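Local coordinates for DUF2520 domain-containing protein (Thermotoga maritima, PDB 2I76) that is of unknown function but binds NADPH and is probably a dehydrogenase with a 6-phosphogluconate-dehydrogenase-like C-terminal part, at residues F91-I96 and G127-E132; A49-K54 and A75-L80; K179-L184 and K235-T240; Q123-L128 and K148-P153. One frame throughout, in Å; residues are numbered along the deposited sequence.

Interaction 1. Residues F91-I96 and G127-E132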
loop_
_atom_site.group_PDB
_atom_site.type_symbol
_atom_site.label_atom_id
_atom_site.label_comp_id
_atom_site.label_asym_id
_atom_site.label_seq_id
_atom_site.Cartn_x
_atom_site.Cartn_y
_atom_site.Cartn_z
ATOM N N PHE A 91 12.470 -10.553 -12.468
ATOM C CA PHE A 91 13.838 -10.327 -12.061
ATOM C C PHE A 91 14.787 -10.569 -13.214
ATOM O O PHE A 91 15.536 -9.676 -13.609
ATOM C CB PHE A 91 14.201 -11.254 -10.910
ATOM C CG PHE A 91 15.599 -11.072 -10.415
ATOM C CD1 PHE A 91 15.984 -9.876 -9.808
ATOM C CD2 PHE A 91 16.544 -12.089 -10.572
ATOM C CE1 PHE A 91 17.281 -9.696 -9.357
ATOM C CE2 PHE A 91 17.844 -11.923 -10.124
ATOM C CZ PHE A 91 18.217 -10.721 -9.517
ATOM N N LEU A 92 14.737 -11.788 -13.746
ATOM C CA LEU A 92 15.597 -12.209 -14.850
ATOM C C LEU A 92 15.353 -11.409 -16.122
ATOM O O LEU A 92 14.255 -10.887 -16.352
ATOM C CB LEU A 92 15.414 -13.709 -15.129
ATOM C CG LEU A 92 15.841 -14.681 -14.019
ATOM C CD1 LEU A 92 15.246 -16.070 -14.235
ATOM C CD2 LEU A 92 17.352 -14.731 -13.964
ATOM N N SER A 93 16.394 -11.329 -16.949
ATOM C CA SER A 93 16.353 -10.587 -18.201
ATOM C C SER A 93 16.275 -11.499 -19.419
ATOM O O SER A 93 16.669 -12.666 -19.366
ATOM C CB SER A 93 17.606 -9.722 -18.311
ATOM O OG SER A 93 17.562 -8.908 -19.461
ATOM N N SER A 94 15.758 -10.953 -20.513
ATOM C CA SER A 94 15.667 -11.692 -21.769
ATOM C C SER A 94 17.057 -12.252 -22.081
ATOM O O SER A 94 17.206 -13.424 -22.438
ATOM C CB SER A 94 15.266 -10.752 -22.897
ATOM O OG SER A 94 16.259 -9.747 -23.079
ATOM N N GLU A 95 18.065 -11.386 -21.950
ATOM C CA GLU A 95 19.458 -11.734 -22.197
ATOM C C GLU A 95 19.892 -13.068 -21.618
ATOM O O GLU A 95 20.914 -13.614 -22.023
ATOM C CB GLU A 95 20.378 -10.651 -21.642
ATOM C CG GLU A 95 20.677 -9.528 -22.611
ATOM C CD GLU A 95 21.617 -8.499 -22.014
ATOM O OE1 GLU A 95 22.633 -8.913 -21.414
ATOM O OE2 GLU A 95 21.347 -7.284 -22.151
ATOM N N ILE A 96 19.140 -13.596 -20.665
ATOM C CA ILE A 96 19.525 -14.869 -20.084
ATOM C C ILE A 96 19.456 -15.957 -21.160
ATOM O O ILE A 96 19.999 -17.046 -20.989
ATOM C CB ILE A 96 18.611 -15.237 -18.886
ATOM C CG1 ILE A 96 19.166 -16.471 -18.169
ATOM C CG2 ILE A 96 17.188 -15.483 -19.360
ATOM C CD1 ILE A 96 18.361 -16.907 -16.947
ATOM N N GLY A 127 6.104 -4.629 -17.891
ATOM C CA GLY A 127 7.509 -4.297 -17.887
ATOM C C GLY A 127 8.110 -5.110 -19.012
ATOM O O GLY A 127 8.318 -6.319 -18.877
ATOM N N LEU A 128 8.364 -4.458 -20.137
ATOM C CA LEU A 128 8.940 -5.148 -21.277
ATOM C C LEU A 128 10.427 -4.839 -21.306
ATOM O O LEU A 128 10.895 -3.922 -20.633
ATOM C CB LEU A 128 8.271 -4.687 -22.576
ATOM C CG LEU A 128 6.770 -4.397 -22.488
ATOM C CD1 LEU A 128 6.200 -4.230 -23.878
ATOM C CD2 LEU A 128 6.068 -5.525 -21.766
ATOM N N GLU A 129 11.156 -5.612 -22.097
ATOM C CA GLU A 129 12.600 -5.479 -22.234
ATOM C C GLU A 129 12.985 -6.632 -23.160
ATOM O O GLU A 129 12.975 -7.799 -22.760
ATOM C CB GLU A 129 13.251 -5.603 -20.843
ATOM C CG GLU A 129 14.758 -5.769 -20.796
ATOM C CD GLU A 129 15.190 -7.220 -20.942
ATOM O OE1 GLU A 129 15.721 -7.579 -22.017
ATOM O OE2 GLU A 129 14.990 -8.007 -19.991
ATOM N N GLY A 130 13.281 -6.307 -24.412
ATOM C CA GLY A 130 13.636 -7.345 -25.356
ATOM C C GLY A 130 14.752 -7.010 -26.321
ATOM O O GLY A 130 15.426 -5.973 -26.229
ATOM N N ASP A 131 14.931 -7.929 -27.261
ATOM C CA ASP A 131 15.939 -7.835 -28.313
ATOM C C ASP A 131 15.627 -6.649 -29.213
ATOM O O ASP A 131 14.636 -5.955 -29.001
ATOM C CB ASP A 131 15.930 -9.142 -29.115
ATOM C CG ASP A 131 16.942 -9.155 -30.216
ATOM O OD1 ASP A 131 16.654 -8.626 -31.309
ATOM O OD2 ASP A 131 18.040 -9.693 -29.987
ATOM N N GLU A 132 16.456 -6.404 -30.210
ATOM C CA GLU A 132 16.187 -5.307 -31.114
ATOM C C GLU A 132 14.892 -5.669 -31.839
ATOM O O GLU A 132 13.934 -4.908 -31.856
ATOM C CB GLU A 132 17.355 -5.166 -32.128
#
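Glu129 extends CG away from its own backbone N and then bends at chi2 (-85°), which turns its carboxylate onto the two serines of 91-96. Ser94 meets it with OG held between its N and carbonyl carbon (chi1 62°), and the hydroxyl of Ser93 reaches the same acid. The oxygens divide the work. OE2 accepts two donors: Ser93 OG at 2.8 Å, arriving from above the carboxylate plane, and the backbone Ser94 N at 3.1 Å, on the syn lone pair with a nearly straight N-H...O angle of 166°. The other oxygen, Glu129 OE1, takes the hydroxyl of Ser94 and is also hydrogen-bonded to Ser154 OG. Since strand 126-128 precedes the acid and the serines follow strand 85-87, the contact joins loops at the ends of two strands of the mixed sheet, on either side of strand 102-107. Three donors from the 91-96 loop hold the carboxylate, with Ser154 OG as a further hydrogen-bond partner, and would probably favour the ionised form. The side chain of Ser93 lies about 11 Å from the bound NADPH.

Interaction 2. Residues A49-K54 and A75-L80; sequences AATLEK and ANHLNL
Thr51 and Glu53 meet His77, Leu78 and Leu80 by van der Waals contact, and the polar atoms that approach one another stay too far apart for hydrogen bonding. Among the van der Waals contacts, the methyl CG2 of Thr51 comes within 4.2 Å of CD2 of His77, the two side chains crossing at about a right angle. With CG opposite its backbone N (chi1 176°), the imidazole extends toward Thr51. Its NE2 lies 3.8 Å from Thr51 O, an oblique approach that is neither stacking nor bonding.

Mixed polar and apolar contacts centre on Glu53, whose carboxylate lies against Leu80, although the path of the chain leading to it is uncertain in the model: OE1 is 3.5 Å from Leu80 CD2 and 3.7 Å from Leu80 CD1, near both branches of the leucine. CD2 of the same leucine also touches Lys54 O. The touching parts, 51-54 and 77-80, run 19° apart in direction, one between helix 35-44 and strand 62-64, the other between helix 71-75 and strand 85-87; they are connecting loops of the nucleotide-binding alpha/beta domain, and the side chain of Thr51 is about 6 Å from the bound NADPH.

Of the acceptor-to-acceptor approaches, Glu53 OE1 stands 3.7 Å from Leu78 O and Glu53 OE2 is 3.9 Å from His77 O. Replacing Glu53 by an alanine would probably open a gap beside the methyls of Leu80 and take away part of their cover. Leu80 also touches His55 and Pro56, continuing the surface contact along the first loop.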
loop_
_atom_site.group_PDB
_atom_site.type_symbol
_atom_site.label_atom_id
_atom_site.label_comp_id
_atom_site.label_asym_id
_atom_site.label_seq_id
_atom_site.Cartn_x
_atom_site.Cartn_y
_atom_site.Cartn_z
ATOM N N ALA A 49 1.772 -30.641 -28.106
ATOM C CA ALA A 49 2.384 -30.992 -26.817
ATOM C C ALA A 49 3.830 -31.536 -26.746
ATOM O O ALA A 49 4.612 -31.426 -27.691
ATOM C CB ALA A 49 1.456 -31.953 -26.089
ATOM N N ALA A 50 4.151 -32.109 -25.581
ATOM C CA ALA A 50 5.444 -32.735 -25.258
ATOM C C ALA A 50 6.649 -31.803 -25.133
ATOM O O ALA A 50 6.716 -30.765 -25.783
ATOM C CB ALA A 50 5.758 -33.841 -26.267
ATOM N N THR A 51 7.591 -32.179 -24.272
ATOM C CA THR A 51 8.822 -31.418 -24.074
ATOM C C THR A 51 9.853 -32.292 -24.783
ATOM O O THR A 51 11.070 -32.145 -24.642
ATOM C CB THR A 51 9.158 -31.289 -22.586
ATOM O OG1 THR A 51 7.945 -31.088 -21.854
ATOM C CG2 THR A 51 10.089 -30.089 -22.342
ATOM N N LEU A 52 9.284 -33.239 -25.523
ATOM C CA LEU A 52 9.959 -34.211 -26.373
ATOM C C LEU A 52 9.063 -33.893 -27.562
ATOM O O LEU A 52 8.572 -34.750 -28.290
ATOM C CB LEU A 52 9.707 -35.614 -25.839
ATOM C CG LEU A 52 9.860 -35.659 -24.312
ATOM C CD1 LEU A 52 9.586 -37.070 -23.790
ATOM C CD2 LEU A 52 11.263 -35.178 -23.926
ATOM N N GLU A 53 8.846 -32.589 -27.677
ATOM C CA GLU A 53 8.010 -31.938 -28.666
ATOM C C GLU A 53 8.407 -32.045 -30.123
ATOM O O GLU A 53 9.395 -32.688 -30.479
ATOM C CB GLU A 53 7.893 -30.451 -28.304
ATOM C CG GLU A 53 8.916 -29.939 -27.276
ATOM C CD GLU A 53 10.278 -29.632 -27.855
ATOM O OE1 GLU A 53 10.354 -29.061 -28.964
ATOM O OE2 GLU A 53 11.280 -29.946 -27.184
ATOM N N LYS A 54 7.614 -31.373 -30.955
ATOM C CA LYS A 54 7.835 -31.329 -32.389
ATOM C C LYS A 54 9.033 -30.435 -32.685
ATOM O O LYS A 54 10.182 -30.810 -32.433
ATOM C CB LYS A 54 6.579 -30.802 -33.094
ATOM C CG LYS A 54 5.343 -31.660 -32.822
ATOM C CD LYS A 54 4.577 -32.029 -34.098
ATOM C CE LYS A 54 3.508 -33.090 -33.810
ATOM N NZ LYS A 54 2.650 -33.407 -34.996
ATOM N N ALA A 75 14.828 -23.597 -21.893
ATOM C CA ALA A 75 14.945 -22.943 -23.190
ATOM C C ALA A 75 16.110 -23.500 -24.002
ATOM O O ALA A 75 16.151 -23.354 -25.227
ATOM C CB ALA A 75 15.099 -21.435 -23.006
ATOM N N ASN A 76 17.054 -24.137 -23.316
ATOM C CA ASN A 76 18.216 -24.730 -23.969
ATOM C C ASN A 76 17.993 -26.221 -24.234
ATOM O O ASN A 76 18.863 -26.917 -24.760
ATOM C CB ASN A 76 19.453 -24.508 -23.102
ATOM C CG ASN A 76 20.020 -23.116 -23.265
ATOM O OD1 ASN A 76 19.296 -22.173 -23.606
ATOM N ND2 ASN A 76 21.319 -22.973 -23.021
ATOM N N HIS A 77 16.803 -26.686 -23.876
ATOM C CA HIS A 77 16.405 -28.071 -24.056
ATOM C C HIS A 77 15.226 -28.056 -25.033
ATOM O O HIS A 77 14.567 -29.068 -25.270
ATOM C CB HIS A 77 16.001 -28.659 -22.696
ATOM C CG HIS A 77 15.469 -30.059 -22.764
ATOM N ND1 HIS A 77 16.224 -31.127 -23.207
ATOM C CD2 HIS A 77 14.256 -30.571 -22.439
ATOM C CE1 HIS A 77 15.500 -32.231 -23.153
ATOM N NE2 HIS A 77 14.300 -31.921 -22.689
ATOM N N LEU A 78 14.962 -26.887 -25.599
ATOM C CA LEU A 78 13.871 -26.739 -26.549
ATOM C C LEU A 78 14.395 -26.896 -27.960
ATOM O O LEU A 78 13.733 -27.463 -28.827
ATOM C CB LEU A 78 13.236 -25.357 -26.435
ATOM C CG LEU A 78 12.471 -24.972 -25.184
ATOM C CD1 LEU A 78 11.733 -23.667 -25.464
ATOM C CD2 LEU A 78 11.498 -26.076 -24.817
ATOM N N ASN A 79 15.582 -26.351 -28.181
ATOM C CA ASN A 79 16.236 -26.402 -29.476
ATOM C C ASN A 79 15.263 -26.530 -30.650
ATOM O O ASN A 79 14.746 -27.612 -30.938
ATOM C CB ASN A 79 17.248 -27.554 -29.492
ATOM C CG ASN A 79 18.395 -27.342 -28.502
ATOM O OD1 ASN A 79 19.177 -28.258 -28.240
ATOM N ND2 ASN A 79 18.501 -26.127 -27.957
ATOM N N LEU A 80 15.022 -25.407 -31.319
ATOM C CA LEU A 80 14.136 -25.343 -32.475
ATOM C C LEU A 80 14.640 -24.163 -33.312
ATOM O O LEU A 80 15.469 -23.400 -32.835
ATOM C CB LEU A 80 12.696 -25.142 -32.008
ATOM C CG LEU A 80 12.252 -26.145 -30.929
ATOM C CD1 LEU A 80 10.925 -25.706 -30.343
ATOM C CD2 LEU A 80 12.150 -27.539 -31.493
#

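Interaction 3. Residues K179-L184 and K235-T240; sequences KRIYTL and KIFGNT
Phe237 carries the close-packed part of this contact, with its ring reaching between Ile181 and Arg180. The methyl CG2 of Ile181 lies 3.4 Å from Phe237 CZ, approaching obliquely, and the two side chains cross at about a right angle. Against the neighbouring part of the rim, the guanidinium of Arg180 presents its face: Phe237 CD2 sits 3.7 Å from Arg180 NH2, and the two planes stand 89° apart. The ring edge thus points into the flat cationic group, an edge-to-face arrangement rather than a stack on the ring. The bend of Arg180 at chi3 (52°) turns the guanidinium to this position. One face of the ring is covered within its own segment by Ile236 CG2. Farther inside, Ile181 CG2 and Ile236 CG2 make a wider contact at 4.4 Å, and Ala163 and Ala159 of the second subunit pack on Ile181 and Ile236 respectively.

The solvent side is looser. There Leu184, itself exposed, brings CD2 to 3.9 Å from Ile236 CG2, the side chains sliding past each other in opposite directions. The arrangement is plain helix-end packing in the all-helical part of the chain, where the C-terminal ends of helices 171-183 and 223-237 meet.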
loop_
_atom_site.group_PDB
_atom_site.type_symbol
_atom_site.label_atom_id
_atom_site.label_comp_id
_atom_site.label_asym_id
_atom_site.label_seq_id
_atom_site.Cartn_x
_atom_site.Cartn_y
_atom_site.Cartn_z
ATOM N N LYS A 179 0.145 -5.736 13.531
ATOM C CA LYS A 179 -0.636 -6.856 14.039
ATOM C C LYS A 179 -0.024 -7.309 15.340
ATOM O O LYS A 179 -0.715 -7.758 16.249
ATOM C CB LYS A 179 -0.635 -8.027 13.061
ATOM C CG LYS A 179 -1.143 -9.327 13.672
ATOM C CD LYS A 179 -1.165 -10.428 12.644
ATOM C CE LYS A 179 -1.829 -11.671 13.196
ATOM N NZ LYS A 179 -1.928 -12.756 12.174
ATOM N N ARG A 180 1.287 -7.186 15.428
ATOM C CA ARG A 180 1.957 -7.599 16.638
ATOM C C ARG A 180 1.529 -6.735 17.812
ATOM O O ARG A 180 1.249 -7.255 18.897
ATOM C CB ARG A 180 3.486 -7.576 16.451
ATOM C CG ARG A 180 4.028 -8.867 15.789
ATOM C CD ARG A 180 5.541 -8.943 15.799
ATOM N NE ARG A 180 6.081 -8.735 17.136
ATOM C CZ ARG A 180 7.354 -8.447 17.382
ATOM N NH1 ARG A 180 8.216 -8.338 16.374
ATOM N NH2 ARG A 180 7.762 -8.250 18.633
ATOM N N ILE A 181 1.443 -5.424 17.602
ATOM C CA ILE A 181 1.053 -4.551 18.699
ATOM C C ILE A 181 -0.457 -4.495 18.922
ATOM O O ILE A 181 -0.893 -4.067 19.978
ATOM C CB ILE A 181 1.644 -3.110 18.540
ATOM C CG1 ILE A 181 0.579 -2.141 18.054
ATOM C CG2 ILE A 181 2.841 -3.125 17.610
ATOM C CD1 ILE A 181 -0.136 -1.439 19.195
ATOM N N TYR A 182 -1.251 -4.922 17.942
ATOM C CA TYR A 182 -2.703 -4.937 18.114
ATOM C C TYR A 182 -3.063 -6.130 18.946
ATOM O O TYR A 182 -4.055 -6.114 19.677
ATOM C CB TYR A 182 -3.441 -5.025 16.778
ATOM C CG TYR A 182 -3.638 -3.670 16.158
ATOM C CD1 TYR A 182 -3.806 -3.526 14.786
ATOM C CD2 TYR A 182 -3.596 -2.516 16.946
ATOM C CE1 TYR A 182 -3.915 -2.265 14.214
ATOM C CE2 TYR A 182 -3.705 -1.267 16.390
ATOM C CZ TYR A 182 -3.859 -1.139 15.023
ATOM O OH TYR A 182 -3.925 0.121 14.467
ATOM N N THR A 183 -2.239 -7.166 18.832
ATOM C CA THR A 183 -2.436 -8.392 19.579
ATOM C C THR A 183 -1.885 -8.214 20.987
ATOM O O THR A 183 -2.277 -8.916 21.914
ATOM C CB THR A 183 -1.738 -9.546 18.882
ATOM O OG1 THR A 183 -0.385 -9.173 18.604
ATOM C CG2 THR A 183 -2.446 -9.866 17.573
ATOM N N LEU A 184 -0.979 -7.258 21.146
ATOM C CA LEU A 184 -0.402 -6.970 22.454
ATOM C C LEU A 184 -1.491 -6.237 23.237
ATOM O O LEU A 184 -1.478 -6.182 24.466
ATOM C CB LEU A 184 0.823 -6.074 22.282
ATOM C CG LEU A 184 1.944 -6.161 23.309
ATOM C CD1 LEU A 184 2.415 -7.597 23.455
ATOM C CD2 LEU A 184 3.084 -5.276 22.838
ATOM N N LYS A 235 10.448 0.431 23.104
ATOM C CA LYS A 235 9.877 -0.347 24.203
ATOM C C LYS A 235 9.239 -1.659 23.750
ATOM O O LYS A 235 9.327 -2.673 24.438
ATOM C CB LYS A 235 8.822 0.493 24.940
ATOM C CG LYS A 235 9.343 1.298 26.138
ATOM C CD LYS A 235 8.329 2.366 26.602
ATOM C CE LYS A 235 8.422 2.674 28.111
ATOM N NZ LYS A 235 9.764 3.127 28.567
ATOM N N ILE A 236 8.614 -1.640 22.582
ATOM C CA ILE A 236 7.922 -2.819 22.068
ATOM C C ILE A 236 8.726 -3.804 21.209
ATOM O O ILE A 236 8.485 -5.018 21.254
ATOM C CB ILE A 236 6.664 -2.386 21.262
ATOM C CG1 ILE A 236 5.777 -1.488 22.140
ATOM C CG2 ILE A 236 5.908 -3.618 20.771
ATOM C CD1 ILE A 236 4.461 -1.068 21.514
ATOM N N PHE A 237 9.685 -3.297 20.440
ATOM C CA PHE A 237 10.440 -4.175 19.558
ATOM C C PHE A 237 11.934 -4.312 19.813
ATOM O O PHE A 237 12.620 -5.015 19.075
ATOM C CB PHE A 237 10.226 -3.739 18.113
ATOM C CG PHE A 237 8.775 -3.607 17.720
ATOM C CD1 PHE A 237 8.210 -2.352 17.510
ATOM C CD2 PHE A 237 7.986 -4.749 17.498
ATOM C CE1 PHE A 237 6.896 -2.237 17.077
ATOM C CE2 PHE A 237 6.669 -4.646 17.065
ATOM C CZ PHE A 237 6.122 -3.391 16.850
ATOM N N GLY A 238 12.454 -3.639 20.833
ATOM C CA GLY A 238 13.876 -3.758 21.109
ATOM C C GLY A 238 14.755 -2.651 20.557
ATOM O O GLY A 238 15.752 -2.281 21.187
ATOM N N ASN A 239 14.423 -2.130 19.380
ATOM C CA ASN A 239 15.223 -1.053 18.818
ATOM C C ASN A 239 14.357 -0.046 18.095
ATOM O O ASN A 239 13.131 -0.126 18.149
ATOM C CB ASN A 239 16.323 -1.597 17.888
ATOM C CG ASN A 239 15.780 -2.387 16.729
ATOM O OD1 ASN A 239 15.178 -1.831 15.810
ATOM N ND2 ASN A 239 15.987 -3.695 16.760
ATOM N N THR A 240 14.999 0.903 17.423
ATOM C CA THR A 240 14.283 1.947 16.707
ATOM C C THR A 240 14.777 2.070 15.268
ATOM O O THR A 240 14.449 3.029 14.558
ATOM C CB THR A 240 14.477 3.286 17.405
ATOM O OG1 THR A 240 15.845 3.703 17.259
ATOM C CG2 THR A 240 14.133 3.157 18.893
#

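Interaction 4. Residues Q123-L128 and K148-P153; sequences QIVFGL and KYFVIP
Tyr149 and Leu128 lie on the same side of the paired strands, and the leucine methyl CD1 sits over the tyrosine ring, 4.2 Å from its centroid and 28° off the normal, a CH-pi contact. The tyrosine CG stands between its backbone N and carbonyl carbon (chi1 62°), which turns the ring beneath that methyl. On this side too, Phe126 CB meets Tyr149 CB at 3.6 Å, while Ala142 of helix 135-145 touches both aromatic side chains. Across the sheet, Phe150 turns the edge of its ring to Val125, whose CG1 is 3.7 Å from Phe150 CE2; Leu187 of the second subunit packs on this phenylalanine. An alanine in place of Phe150 would probably leave the Val125 methyl without its aromatic neighbour and open a gap toward the second subunit.

The backbones hold these side chains in register through four hydrogen bonds. Phe126 N donates to Lys148 O at 3.0 Å, and Phe150 N to Phe126 O, also at 3.0 Å. Leu128 N to Phe150 O and Ile152 N to Leu128 O, at 3.3 and 3.2 Å, complete the alternation. With strand axes 18° apart and three parallel bridges, this is the strand pair of a beta-alpha-beta unit made of strand 126-128, helix 135-145 and strand 149-151, the second strand being an outermost one of the sheet within this chain.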
loop_
_atom_site.group_PDB
_atom_site.type_symbol
_atom_site.label_atom_id
_atom_site.label_comp_id
_atom_site.label_asym_id
_atom_site.label_seq_id
_atom_site.Cartn_x
_atom_site.Cartn_y
_atom_site.Cartn_z
ATOM N N GLN A 123 -5.960 -2.995 -16.729
ATOM C CA GLN A 123 -5.083 -2.244 -15.832
ATOM C C GLN A 123 -3.861 -3.018 -15.332
ATOM O O GLN A 123 -3.650 -3.155 -14.131
ATOM C CB GLN A 123 -5.906 -1.763 -14.646
ATOM C CG GLN A 123 -6.696 -2.880 -14.007
ATOM C CD GLN A 123 -7.929 -2.378 -13.308
ATOM O OE1 GLN A 123 -8.779 -1.728 -13.922
ATOM N NE2 GLN A 123 -8.047 -2.680 -12.018
ATOM N N ILE A 124 -3.065 -3.525 -16.269
ATOM C CA ILE A 124 -1.860 -4.270 -15.952
ATOM C C ILE A 124 -0.715 -3.603 -16.679
ATOM O O ILE A 124 -0.543 -3.785 -17.880
ATOM C CB ILE A 124 -1.943 -5.730 -16.427
ATOM C CG1 ILE A 124 -3.008 -6.475 -15.635
ATOM C CG2 ILE A 124 -0.606 -6.423 -16.237
ATOM C CD1 ILE A 124 -3.165 -7.922 -16.064
ATOM N N VAL A 125 0.063 -2.810 -15.956
ATOM C CA VAL A 125 1.203 -2.149 -16.562
ATOM C C VAL A 125 2.270 -3.211 -16.792
ATOM O O VAL A 125 2.639 -3.947 -15.866
ATOM C CB VAL A 125 1.767 -1.057 -15.638
ATOM C CG1 VAL A 125 3.021 -0.454 -16.251
ATOM C CG2 VAL A 125 0.719 0.011 -15.399
ATOM N N PHE A 126 2.757 -3.299 -18.026
ATOM C CA PHE A 126 3.781 -4.282 -18.364
ATOM C C PHE A 126 5.211 -3.775 -18.366
ATOM O O PHE A 126 5.505 -2.654 -18.785
ATOM C CB PHE A 126 3.513 -4.912 -19.729
ATOM C CG PHE A 126 2.328 -5.821 -19.758
ATOM C CD1 PHE A 126 1.106 -5.372 -20.244
ATOM C CD2 PHE A 126 2.433 -7.129 -19.311
ATOM C CE1 PHE A 126 0.004 -6.215 -20.292
ATOM C CE2 PHE A 126 1.343 -7.981 -19.351
ATOM C CZ PHE A 126 0.123 -7.524 -19.843
ATOM N N GLY A 127 6.104 -4.629 -17.891
ATOM C CA GLY A 127 7.509 -4.297 -17.887
ATOM C C GLY A 127 8.110 -5.110 -19.012
ATOM O O GLY A 127 8.318 -6.319 -18.877
ATOM N N LEU A 128 8.364 -4.458 -20.137
ATOM C CA LEU A 128 8.940 -5.148 -21.277
ATOM C C LEU A 128 10.427 -4.839 -21.306
ATOM O O LEU A 128 10.895 -3.922 -20.633
ATOM C CB LEU A 128 8.271 -4.687 -22.576
ATOM C CG LEU A 128 6.770 -4.397 -22.488
ATOM C CD1 LEU A 128 6.200 -4.230 -23.878
ATOM C CD2 LEU A 128 6.068 -5.525 -21.766
ATOM N N LYS A 148 -0.869 -0.247 -21.476
ATOM C CA LYS A 148 -0.052 0.358 -20.473
ATOM C C LYS A 148 1.199 -0.503 -20.266
ATOM O O LYS A 148 1.096 -1.695 -19.946
ATOM C CB LYS A 148 -0.855 0.460 -19.197
ATOM C CG LYS A 148 -2.305 0.827 -19.468
ATOM C CD LYS A 148 -3.034 1.070 -18.162
ATOM C CE LYS A 148 -4.536 1.238 -18.370
ATOM N NZ LYS A 148 -5.285 1.323 -17.074
ATOM N N TYR A 149 2.367 0.103 -20.480
ATOM C CA TYR A 149 3.635 -0.578 -20.318
ATOM C C TYR A 149 4.802 0.368 -20.507
ATOM O O TYR A 149 4.607 1.544 -20.800
ATOM C CB TYR A 149 3.743 -1.730 -21.320
ATOM C CG TYR A 149 3.713 -1.307 -22.775
ATOM C CD1 TYR A 149 4.847 -0.761 -23.394
ATOM C CD2 TYR A 149 2.544 -1.442 -23.536
ATOM C CE1 TYR A 149 4.818 -0.361 -24.735
ATOM C CE2 TYR A 149 2.506 -1.044 -24.878
ATOM C CZ TYR A 149 3.646 -0.504 -25.468
ATOM O OH TYR A 149 3.603 -0.098 -26.783
ATOM N N PHE A 150 6.013 -0.142 -20.326
ATOM C CA PHE A 150 7.221 0.660 -20.506
ATOM C C PHE A 150 8.467 -0.224 -20.652
ATOM O O PHE A 150 8.641 -1.218 -19.938
ATOM C CB PHE A 150 7.381 1.685 -19.364
ATOM C CG PHE A 150 7.564 1.079 -18.012
ATOM C CD1 PHE A 150 8.841 0.839 -17.505
ATOM C CD2 PHE A 150 6.460 0.751 -17.232
ATOM C CE1 PHE A 150 9.017 0.284 -16.228
ATOM C CE2 PHE A 150 6.623 0.195 -15.953
ATOM C CZ PHE A 150 7.909 -0.039 -15.453
ATOM N N VAL A 151 9.314 0.131 -21.617
ATOM C CA VAL A 151 10.537 -0.618 -21.899
ATOM C C VAL A 151 11.629 -0.180 -20.938
ATOM O O VAL A 151 11.715 0.990 -20.552
ATOM C CB VAL A 151 11.034 -0.432 -23.401
ATOM C CG1 VAL A 151 11.836 0.853 -23.567
ATOM C CG2 VAL A 151 11.886 -1.614 -23.821
ATOM N N ILE A 152 12.459 -1.145 -20.566
ATOM C CA ILE A 152 13.548 -0.939 -19.632
ATOM C C ILE A 152 14.780 -1.682 -20.135
ATOM O O ILE A 152 14.674 -2.795 -20.634
ATOM C CB ILE A 152 13.119 -1.448 -18.219
ATOM C CG1 ILE A 152 14.331 -1.899 -17.418
ATOM C CG2 ILE A 152 12.146 -2.604 -18.338
ATOM C CD1 ILE A 152 13.957 -2.502 -16.087
ATOM N N PRO A 153 15.971 -1.077 -20.017
ATOM C CA PRO A 153 17.136 -1.819 -20.513
ATOM C C PRO A 153 17.327 -3.124 -19.748
ATOM O O PRO A 153 16.902 -3.238 -18.592
ATOM C CB PRO A 153 18.288 -0.840 -20.294
ATOM C CG PRO A 153 17.849 -0.085 -19.059
ATOM C CD PRO A 153 16.380 0.165 -19.331
#

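Overall arrangement
Following the chain from the N terminus, interaction 2 closes first, joining the loop after helix 35-44 to the one after helix 71-75. Interaction 1 opens later, at 91-96, and closes at 127-132, where interaction 4 has already begun: they share Gly127 and Leu128, their spans overlap rather than nest, and Glu129 packs on Ile152 and Pro153. Interaction 4 then closes round helix 135-145 at strand 149-151, an outermost strand of the sheet within this chain. Interaction 3 comes last, in the helical part, its centre about 53 Å from that of interaction 2. Three contacts belong to the sheet-containing part, while interaction 3 links two helix ends; interactions 3 and 4 both touch the second subunit.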